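Local coordinates for malonyl CoA-acyl carrier protein transacylase (Staphylococcus aureus, PDB 3IM9) that transfers the malonyl group from malonyl-CoA to holo acyl carrier protein, supplying malonyl-ACP for fatty acid biosynthesis, at residues 19-24 / 284-289; 28-31 / 36-39; 50-55 / 71-76; 79-84 / 307-312. One frame throughout, in Å; residues are numbered along the deposited sequence.

Contact 1: residues 19-24 / 284-289; sequences QGAQKV and GKVLSG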
# COMPACT_ATOMS: atom_id res chain seq x y z
N GLN A 19 -2.57 1.82 3.94
CA GLN A 19 -3.08 2.78 5.01
C GLN A 19 -3.87 3.89 4.39
O GLN A 19 -3.42 4.54 3.39
CB GLN A 19 -1.83 3.29 5.74
CG GLN A 19 -2.19 4.11 6.99
CD GLN A 19 -2.50 3.22 8.15
OE1 GLN A 19 -1.85 2.19 8.37
NE2 GLN A 19 -3.53 3.64 8.96
N GLY A 20 -5.02 4.15 4.99
CA GLY A 20 -5.94 5.17 4.44
C GLY A 20 -7.17 4.60 3.79
O GLY A 20 -8.22 5.29 3.77
N ALA A 21 -7.12 3.32 3.40
CA ALA A 21 -8.30 2.69 2.85
C ALA A 21 -9.19 1.92 3.86
O ALA A 21 -10.30 1.52 3.54
CB ALA A 21 -7.88 1.74 1.71
N GLN A 22 -8.72 1.79 5.10
CA GLN A 22 -9.47 1.01 6.11
C GLN A 22 -10.82 1.69 6.42
O GLN A 22 -10.95 2.94 6.28
CB GLN A 22 -8.63 0.86 7.39
CG GLN A 22 -8.40 2.16 8.23
CD GLN A 22 -7.33 3.05 7.71
OE1 GLN A 22 -6.64 2.81 6.71
NE2 GLN A 22 -7.22 4.18 8.41
N LYS A 23 -11.73 0.92 7.00
CA LYS A 23 -12.99 1.45 7.49
C LYS A 23 -13.53 0.51 8.51
O LYS A 23 -13.41 -0.72 8.29
CB LYS A 23 -14.02 1.67 6.37
CG LYS A 23 -14.36 0.45 5.55
CD LYS A 23 -15.46 0.94 4.50
CE LYS A 23 -16.31 -0.22 3.97
NZ LYS A 23 -17.00 -1.01 5.09
N VAL A 24 -14.11 1.06 9.60
CA VAL A 24 -14.77 0.21 10.56
C VAL A 24 -15.90 -0.53 9.86
O VAL A 24 -16.71 0.02 9.09
CB VAL A 24 -15.28 0.96 11.78
CG1 VAL A 24 -15.91 -0.08 12.75
CG2 VAL A 24 -14.13 1.75 12.39
N GLY A 284 -12.59 0.11 0.06
CA GLY A 284 -12.42 1.32 -0.71
C GLY A 284 -12.07 1.11 -2.18
O GLY A 284 -11.90 -0.03 -2.63
N LYS A 285 -11.93 2.21 -2.91
CA LYS A 285 -11.47 2.13 -4.29
C LYS A 285 -10.44 3.22 -4.51
O LYS A 285 -10.43 3.86 -5.56
CB LYS A 285 -12.65 2.31 -5.25
CG LYS A 285 -13.75 3.22 -4.72
CD LYS A 285 -15.07 2.96 -5.44
CE LYS A 285 -15.43 4.11 -6.36
NZ LYS A 285 -16.65 3.82 -7.16
N VAL A 286 -9.58 3.44 -3.52
CA VAL A 286 -8.64 4.54 -3.63
C VAL A 286 -7.65 4.34 -4.76
O VAL A 286 -7.35 5.29 -5.50
CB VAL A 286 -7.84 4.67 -2.30
CG1 VAL A 286 -6.76 5.81 -2.38
CG2 VAL A 286 -8.76 4.88 -1.10
N LEU A 287 -7.15 3.13 -4.94
CA LEU A 287 -6.10 2.98 -6.03
C LEU A 287 -6.79 3.14 -7.41
O LEU A 287 -6.15 3.64 -8.35
CB LEU A 287 -5.36 1.64 -5.94
CG LEU A 287 -4.59 1.38 -4.61
CD1 LEU A 287 -3.82 0.03 -4.80
CD2 LEU A 287 -3.69 2.53 -4.27
N SER A 288 -8.05 2.70 -7.51
CA SER A 288 -8.77 2.85 -8.77
C SER A 288 -8.87 4.31 -9.10
O SER A 288 -8.65 4.73 -10.26
CB SER A 288 -10.17 2.19 -8.70
OG SER A 288 -10.11 0.80 -8.38
N GLY A 289 -9.07 5.16 -8.06
CA GLY A 289 -9.13 6.62 -8.30
C GLY A 289 -7.81 7.18 -8.77
O GLY A 289 -7.79 8.08 -9.58
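Ala21 and Val286 meet through single methyl groups where the loop after strand 11-16 passes the first turn of helix 286-294. The Ala21 CB lies 4.3 Å from CG2 of Val286, a light apolar touch at the protein surface. On Val286, CB sets the branch: with chi1 at 177°, CG1 stands opposite the backbone N, while CG2 lies beside that N and meets the alanine. A sulfate ion, probably from the crystallisation liquor, lies about 4 Å from this valine side chain. Beside this pair, Gly284 brings bare backbone to the loop, its CA 5.6 Å from the CA of Ala21; its N remains 4.4 Å from Ala21 O, too far for a hydrogen bond. One bond within the loop braces its turn. The Gln22 side chain folds back along the chain, and its OE1 accepts from Gly20 N at 2.7 Å, using a lone pair in the carbonyl plane; the N-H...O angle is 145°. Gly20 turns the chain with a positive phi. The loop carries the GQGxQ sequence of FabD-type acyltransferases; as in relatives, a backbone amide here probably contributes to the oxyanion hole. Lys285 takes the N-cap position of the facing helix, and Glu280 bonds to Leu287 N and Ser288 OG. The contact thus joins the loop between strand 11-16 and helix 35-47 to the turn between strand 275-281 and helix 286-294, connections that follow neighbouring strands of the parallel sheet.

Contact 2: residues 28-31 / 36-39; sequences QDLF and QATE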
# COMPACT_ATOMS: atom_id res chain seq x y z
N GLN A 28 -16.68 -7.47 7.55
CA GLN A 28 -17.70 -8.09 8.44
C GLN A 28 -18.69 -8.94 7.60
O GLN A 28 -19.20 -9.92 8.12
CB GLN A 28 -18.32 -7.02 9.33
CG GLN A 28 -19.28 -6.25 8.56
CD GLN A 28 -19.79 -5.11 9.41
OE1 GLN A 28 -20.23 -4.11 8.84
NE2 GLN A 28 -19.60 -5.19 10.79
N ASP A 29 -18.86 -8.60 6.34
CA ASP A 29 -19.73 -9.34 5.49
C ASP A 29 -19.18 -10.66 5.06
O ASP A 29 -19.96 -11.58 4.62
CB ASP A 29 -20.15 -8.48 4.30
CG ASP A 29 -18.94 -8.01 3.41
OD1 ASP A 29 -19.17 -7.81 2.19
OD2 ASP A 29 -17.84 -7.89 4.01
N LEU A 30 -17.86 -10.84 5.10
CA LEU A 30 -17.26 -12.12 4.70
C LEU A 30 -17.34 -13.17 5.80
O LEU A 30 -17.40 -14.36 5.52
CB LEU A 30 -15.76 -11.84 4.33
CG LEU A 30 -15.55 -10.91 3.12
CD1 LEU A 30 -14.04 -10.60 3.10
CD2 LEU A 30 -15.98 -11.56 1.82
N PHE A 31 -17.18 -12.71 7.05
CA PHE A 31 -16.90 -13.62 8.14
C PHE A 31 -18.12 -14.57 8.34
O PHE A 31 -19.28 -14.10 8.56
CB PHE A 31 -16.57 -12.84 9.43
CG PHE A 31 -16.09 -13.66 10.51
CD1 PHE A 31 -16.66 -13.60 11.78
CD2 PHE A 31 -14.93 -14.49 10.31
CE1 PHE A 31 -16.07 -14.42 12.83
CE2 PHE A 31 -14.36 -15.23 11.33
CZ PHE A 31 -14.93 -15.19 12.62
N GLN A 36 -13.68 -19.71 2.41
CA GLN A 36 -12.26 -19.38 2.11
C GLN A 36 -11.90 -18.09 2.82
O GLN A 36 -10.79 -18.00 3.39
CB GLN A 36 -12.00 -19.26 0.62
CG GLN A 36 -11.99 -20.66 -0.15
CD GLN A 36 -13.36 -21.34 -0.16
OE1 GLN A 36 -14.38 -20.73 -0.56
NE2 GLN A 36 -13.41 -22.60 0.34
N ALA A 37 -12.79 -17.08 2.70
CA ALA A 37 -12.51 -15.83 3.41
C ALA A 37 -12.44 -16.08 4.89
O ALA A 37 -11.63 -15.46 5.56
CB ALA A 37 -13.56 -14.81 3.13
N THR A 38 -13.29 -16.91 5.48
CA THR A 38 -13.29 -17.12 6.89
C THR A 38 -12.06 -17.85 7.40
O THR A 38 -11.56 -17.57 8.49
CB THR A 38 -14.59 -17.91 7.32
OG1 THR A 38 -15.72 -17.16 6.91
CG2 THR A 38 -14.66 -18.23 8.79
N GLU A 39 -11.51 -18.72 6.56
CA GLU A 39 -10.22 -19.33 6.91
C GLU A 39 -9.09 -18.28 7.13
O GLU A 39 -8.32 -18.39 8.10
CB GLU A 39 -9.85 -20.27 5.80
CG GLU A 39 -8.52 -20.96 6.06
CD GLU A 39 -8.22 -22.07 5.03
OE1 GLU A 39 -8.88 -22.16 3.92
OE2 GLU A 39 -7.27 -22.84 5.39
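Leu30 and Ala37 form the close, buried half of this contact, their CB atoms 3.9 Å apart. Both CB groups point across the gap, joining a turn of helical backbone shape to the first turn of helix 35-47. The other half, made by the partly exposed Phe31 and Thr38, is more open. Phe31 starts with its CB pointing away, but a chi1 of -171°, which sets CG opposite the backbone N, lets the ring return towards the helix, where CE2 lies 3.9 Å from Thr38 CG2. The methyl meets the ring obliquely, and the two side chains cross at about a right angle. The hydroxyl of Thr38 faces the chain rather than the ring: OG1 is 3.5 Å from Leu30 O without bonding to it, and is instead hydrogen-bonded to Asn34 O and accepts from Asn32 N in the intervening turn. Asn34 OD1 also holds Ala37 N at the helix start. The link is a local loop-to-helix turn away from the annotated sites. Leu30 and Ala37 both rest on Ala80 of helix 67-84, while Phe31 reaches Leu41 and Thr42 farther along helix 35-47 and Leu53 of helix 52-57.

Contact 3: residues 50-55 / 71-76; sequences FDILET and QPALLT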
# COMPACT_ATOMS: atom_id res chain seq x y z
N PHE A 50 -3.74 -9.25 19.43
CA PHE A 50 -4.84 -8.40 19.82
C PHE A 50 -6.08 -8.90 19.05
O PHE A 50 -5.93 -9.80 18.16
CB PHE A 50 -4.56 -6.93 19.47
CG PHE A 50 -4.57 -6.63 17.94
CD1 PHE A 50 -3.48 -7.04 17.13
CD2 PHE A 50 -5.57 -5.82 17.38
CE1 PHE A 50 -3.47 -6.75 15.74
CE2 PHE A 50 -5.59 -5.57 16.04
CZ PHE A 50 -4.48 -6.01 15.20
N ASP A 51 -7.26 -8.35 19.39
CA ASP A 51 -8.49 -8.82 18.78
C ASP A 51 -8.66 -8.12 17.45
O ASP A 51 -9.36 -7.08 17.29
CB ASP A 51 -9.69 -8.56 19.69
CG ASP A 51 -10.90 -9.30 19.25
OD1 ASP A 51 -11.03 -9.67 18.07
OD2 ASP A 51 -11.79 -9.49 20.12
N ILE A 52 -8.00 -8.71 16.46
CA ILE A 52 -8.01 -8.09 15.09
C ILE A 52 -9.41 -8.02 14.49
O ILE A 52 -9.79 -7.04 13.89
CB ILE A 52 -7.04 -8.86 14.11
CG1 ILE A 52 -7.03 -8.20 12.71
CG2 ILE A 52 -7.35 -10.39 14.18
CD1 ILE A 52 -6.42 -6.87 12.71
N LEU A 53 -10.21 -9.08 14.71
CA LEU A 53 -11.52 -9.02 14.11
C LEU A 53 -12.46 -7.96 14.76
O LEU A 53 -13.20 -7.29 14.05
CB LEU A 53 -12.22 -10.43 14.06
CG LEU A 53 -11.34 -11.51 13.39
CD1 LEU A 53 -12.16 -12.81 13.31
CD2 LEU A 53 -10.93 -11.11 11.98
N GLU A 54 -12.36 -7.82 16.09
CA GLU A 54 -13.15 -6.77 16.77
C GLU A 54 -12.69 -5.41 16.23
O GLU A 54 -13.49 -4.57 15.86
CB GLU A 54 -12.93 -6.86 18.25
CG GLU A 54 -13.88 -5.83 18.99
CD GLU A 54 -13.55 -4.38 18.89
OE1 GLU A 54 -12.35 -4.05 18.91
OE2 GLU A 54 -14.52 -3.59 18.82
N THR A 55 -11.37 -5.32 16.04
CA THR A 55 -10.79 -4.03 15.60
C THR A 55 -11.26 -3.68 14.19
O THR A 55 -11.62 -2.51 13.91
CB THR A 55 -9.29 -4.05 15.72
OG1 THR A 55 -8.93 -4.28 17.07
CG2 THR A 55 -8.66 -2.64 15.33
N GLN A 71 -2.31 -2.16 9.53
CA GLN A 71 -1.56 -2.98 8.54
C GLN A 71 -2.05 -4.45 8.49
O GLN A 71 -2.39 -4.93 7.41
CB GLN A 71 -0.07 -2.87 8.73
CG GLN A 71 0.44 -1.43 8.38
CD GLN A 71 1.93 -1.32 8.34
OE1 GLN A 71 2.64 -2.24 7.88
NE2 GLN A 71 2.47 -0.18 8.86
N PRO A 72 -2.08 -5.16 9.62
CA PRO A 72 -2.60 -6.53 9.55
C PRO A 72 -4.08 -6.53 9.22
O PRO A 72 -4.52 -7.47 8.54
CB PRO A 72 -2.37 -7.11 10.99
CG PRO A 72 -2.12 -5.87 11.86
CD PRO A 72 -1.45 -4.87 10.93
N ALA A 73 -4.84 -5.48 9.58
CA ALA A 73 -6.26 -5.47 9.19
C ALA A 73 -6.45 -5.40 7.68
O ALA A 73 -7.26 -6.13 7.11
CB ALA A 73 -6.89 -4.20 9.84
N LEU A 74 -5.68 -4.58 6.98
CA LEU A 74 -5.79 -4.44 5.55
C LEU A 74 -5.29 -5.71 4.87
O LEU A 74 -5.93 -6.14 3.90
CB LEU A 74 -4.93 -3.24 5.09
CG LEU A 74 -5.55 -1.86 5.38
CD1 LEU A 74 -4.44 -0.77 5.37
CD2 LEU A 74 -6.64 -1.52 4.38
N LEU A 75 -4.13 -6.23 5.30
CA LEU A 75 -3.68 -7.50 4.71
C LEU A 75 -4.73 -8.59 4.85
O LEU A 75 -4.95 -9.36 3.88
CB LEU A 75 -2.35 -7.92 5.39
CG LEU A 75 -1.75 -9.17 4.74
CD1 LEU A 75 -0.88 -8.76 3.57
CD2 LEU A 75 -0.86 -9.84 5.77
N THR A 76 -5.35 -8.66 6.05
CA THR A 76 -6.32 -9.70 6.30
C THR A 76 -7.54 -9.52 5.40
O THR A 76 -8.03 -10.50 4.77
CB THR A 76 -6.75 -9.63 7.73
OG1 THR A 76 -5.57 -9.98 8.51
CG2 THR A 76 -7.84 -10.68 8.04
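Ile52 and Phe50 bring the start of helix 52-57 and the loop before it against helix 67-84 at its proline kink, in the large subdomain of an acyltransferase of the patatin clan. The Ile52 CD1 methyl does most of the touching: it sits over the backbone of Ala73, 3.8 Å from the N and 3.9 Å from the CB of that residue. It is delivered there by an extended first step, CG1 opposite the backbone N at chi1 -179°, followed by a bend at chi2. Phe50 comes in at a slant, its ring edge presenting CZ to Pro72 CG at 4.1 Å, near the ring plane. Pro72 has no N-H to bond to the preceding turn, and the helix kinks there. One shell out, Asp51 fixes the start of the shorter helix as its N-cap. Its OD1 accepts from Glu54 N at 3.0 Å, with the donor well above the carboxylate plane and an N-H...O angle of 162°. Asp51 O is gripped twice, by Thr55 N and by Thr55 OG1, and this hydroxyl also lies in plane at the edge of the Phe50 ring. Farther out, Leu53 reaches Leu41 and Ala45 of helix 35-47, and Phe50 touches Arg120 of helix 112-128. On the far side of the kinked helix, Gln71 OE1 bonds to NH1 of Arg122, a residue of the calcium site. Thr76 N and OG1 approach Pro72 O from opposite faces of its carbonyl plane, and Thr76 OG1 lies 2.7 Å from Pro72 O.

Contact 4: residues 79-84 / 307-312; sequences SALLAA and EDVKGW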
# COMPACT_ATOMS: atom_id res chain seq x y z
N SER A 79 -6.58 -10.27 1.74
CA SER A 79 -6.26 -11.71 1.51
C SER A 79 -7.54 -12.53 1.63
O SER A 79 -7.63 -13.61 1.00
CB SER A 79 -5.26 -12.15 2.56
OG SER A 79 -3.97 -11.49 2.32
N ALA A 80 -8.47 -12.13 2.48
CA ALA A 80 -9.72 -12.90 2.66
C ALA A 80 -10.53 -12.81 1.40
O ALA A 80 -11.08 -13.80 0.90
CB ALA A 80 -10.52 -12.35 3.87
N LEU A 81 -10.61 -11.61 0.82
CA LEU A 81 -11.28 -11.43 -0.48
C LEU A 81 -10.60 -12.25 -1.52
O LEU A 81 -11.27 -12.90 -2.37
CB LEU A 81 -11.37 -9.97 -0.92
CG LEU A 81 -12.23 -9.06 -0.09
CD1 LEU A 81 -11.96 -7.60 -0.43
CD2 LEU A 81 -13.71 -9.30 -0.35
N LEU A 82 -9.28 -12.16 -1.60
CA LEU A 82 -8.51 -12.89 -2.60
C LEU A 82 -8.80 -14.40 -2.50
O LEU A 82 -9.00 -15.01 -3.55
CB LEU A 82 -7.00 -12.51 -2.41
CG LEU A 82 -6.10 -13.13 -3.46
CD1 LEU A 82 -6.32 -12.41 -4.74
CD2 LEU A 82 -4.75 -12.85 -2.96
N ALA A 83 -8.88 -14.96 -1.29
CA ALA A 83 -9.03 -16.44 -1.08
C ALA A 83 -10.44 -16.80 -1.63
O ALA A 83 -10.61 -17.93 -2.07
CB ALA A 83 -8.88 -16.74 0.36
N ALA A 84 -11.42 -15.89 -1.62
CA ALA A 84 -12.82 -16.20 -2.00
C ALA A 84 -13.01 -16.11 -3.50
O ALA A 84 -14.03 -16.61 -4.01
CB ALA A 84 -13.82 -15.28 -1.29
N GLU A 307 -20.62 -9.46 -1.92
CA GLU A 307 -21.42 -9.36 -3.14
C GLU A 307 -20.56 -9.13 -4.39
O GLU A 307 -20.85 -9.69 -5.47
CB GLU A 307 -22.52 -8.26 -3.07
CG GLU A 307 -23.58 -8.61 -2.01
CD GLU A 307 -24.31 -9.89 -2.34
OE1 GLU A 307 -24.96 -9.91 -3.41
OE2 GLU A 307 -24.24 -10.81 -1.53
N ASP A 308 -19.48 -8.35 -4.27
CA ASP A 308 -18.59 -8.19 -5.41
C ASP A 308 -17.89 -9.51 -5.75
O ASP A 308 -17.69 -9.77 -6.92
CB ASP A 308 -17.45 -7.20 -5.07
CG ASP A 308 -17.97 -5.76 -4.89
OD1 ASP A 308 -19.03 -5.42 -5.44
OD2 ASP A 308 -17.33 -4.95 -4.19
N VAL A 309 -17.46 -10.24 -4.72
CA VAL A 309 -16.86 -11.60 -4.91
C VAL A 309 -17.88 -12.50 -5.66
O VAL A 309 -17.50 -13.17 -6.60
CB VAL A 309 -16.50 -12.23 -3.60
CG1 VAL A 309 -16.04 -13.75 -3.74
CG2 VAL A 309 -15.33 -11.41 -2.92
N LYS A 310 -19.13 -12.52 -5.21
CA LYS A 310 -20.14 -13.37 -5.86
C LYS A 310 -20.33 -12.91 -7.29
O LYS A 310 -20.46 -13.77 -8.20
CB LYS A 310 -21.43 -13.28 -5.08
CG LYS A 310 -21.42 -14.00 -3.77
CD LYS A 310 -22.78 -13.68 -3.03
CE LYS A 310 -22.93 -14.34 -1.70
NZ LYS A 310 -24.25 -13.89 -1.03
N GLY A 311 -20.38 -11.62 -7.55
CA GLY A 311 -20.58 -11.15 -8.89
C GLY A 311 -19.40 -11.59 -9.78
O GLY A 311 -19.61 -11.98 -10.94
N TRP A 312 -18.15 -11.47 -9.31
CA TRP A 312 -16.99 -11.91 -10.08
C TRP A 312 -17.09 -13.42 -10.30
O TRP A 312 -16.88 -13.90 -11.44
CB TRP A 312 -15.65 -11.53 -9.37
CG TRP A 312 -14.43 -12.12 -10.10
CD1 TRP A 312 -13.87 -13.32 -9.89
CD2 TRP A 312 -13.67 -11.47 -11.10
NE1 TRP A 312 -12.80 -13.51 -10.77
CE2 TRP A 312 -12.68 -12.39 -11.53
CE3 TRP A 312 -13.80 -10.24 -11.76
CZ2 TRP A 312 -11.78 -12.09 -12.51
CZ3 TRP A 312 -12.90 -9.95 -12.77
CH2 TRP A 312 -11.94 -10.88 -13.15
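Val309 spreads its two methyls over Leu81 and Ala84, residues one helical turn apart. CG1 lies against Ala84, 3.6 Å from its CB and 3.5 Å from its O. CG2 meets the CD2 of Leu81 at 3.7 Å. The valine torsion explains the split: at chi1 172° CG1 extends opposite the backbone N towards Ala84, and CG2 lies beside that N, towards the leucine. The CB of Leu81 leaves to one side of the partner helix, and its branched end then comes nearer, so the two side chains meet at a slant. All three residues are buried. The arrangement is a small helix-helix packing in which the C-terminal helix 306-312, which follows edge strand 299-303 of the parallel sheet, rests on the last turns of helix 67-84. Leu81 also touches Ile281 of strand 275-281, placing the contact beside the sheet, and Ala84 borders Asn34 in the loop before helix 35-47. Trp312 extends the join to the chain after Ala84, its NE1 bonded to Lys86 O and its ring against Leu85 and Leu88. At the other end of the C-terminal helix, Asp308 OD2 accepts from Gln304 N, while Asp308 N bonds to Thr305 OG1. The exposed side carries a salt bridge one turn long: Lys310 NZ reaches Glu307 OE2 at 3.1 Å, on the syn side of the carboxylate and 16° out of its plane.

Overall arrangement
Helix 67-84 ties the set together, since contact 3 uses its kinked first half, around Pro72, and contact 4 its last turns, with centres 18 Å apart. Contacts 2 and 4 lie closest, about 9 Å between centres, and share a hydrophobic seam in which Leu30 CD1 meets Leu81 CD2 at 3.7 Å. Contact 2 also reaches contact 3, through Phe31 CZ and Leu53 CD1 at 3.7 Å. Contact 1 rests on contact 3, with Gln19 N 3.5 Å from Leu74 CD1. These two come nearest the probable nucleophile Ser97: the side chains of Ala21 and Pro72 are about 11 and 12 Å from its side chain. The side chain of Pro72 is also about 12 Å from the calcium ion.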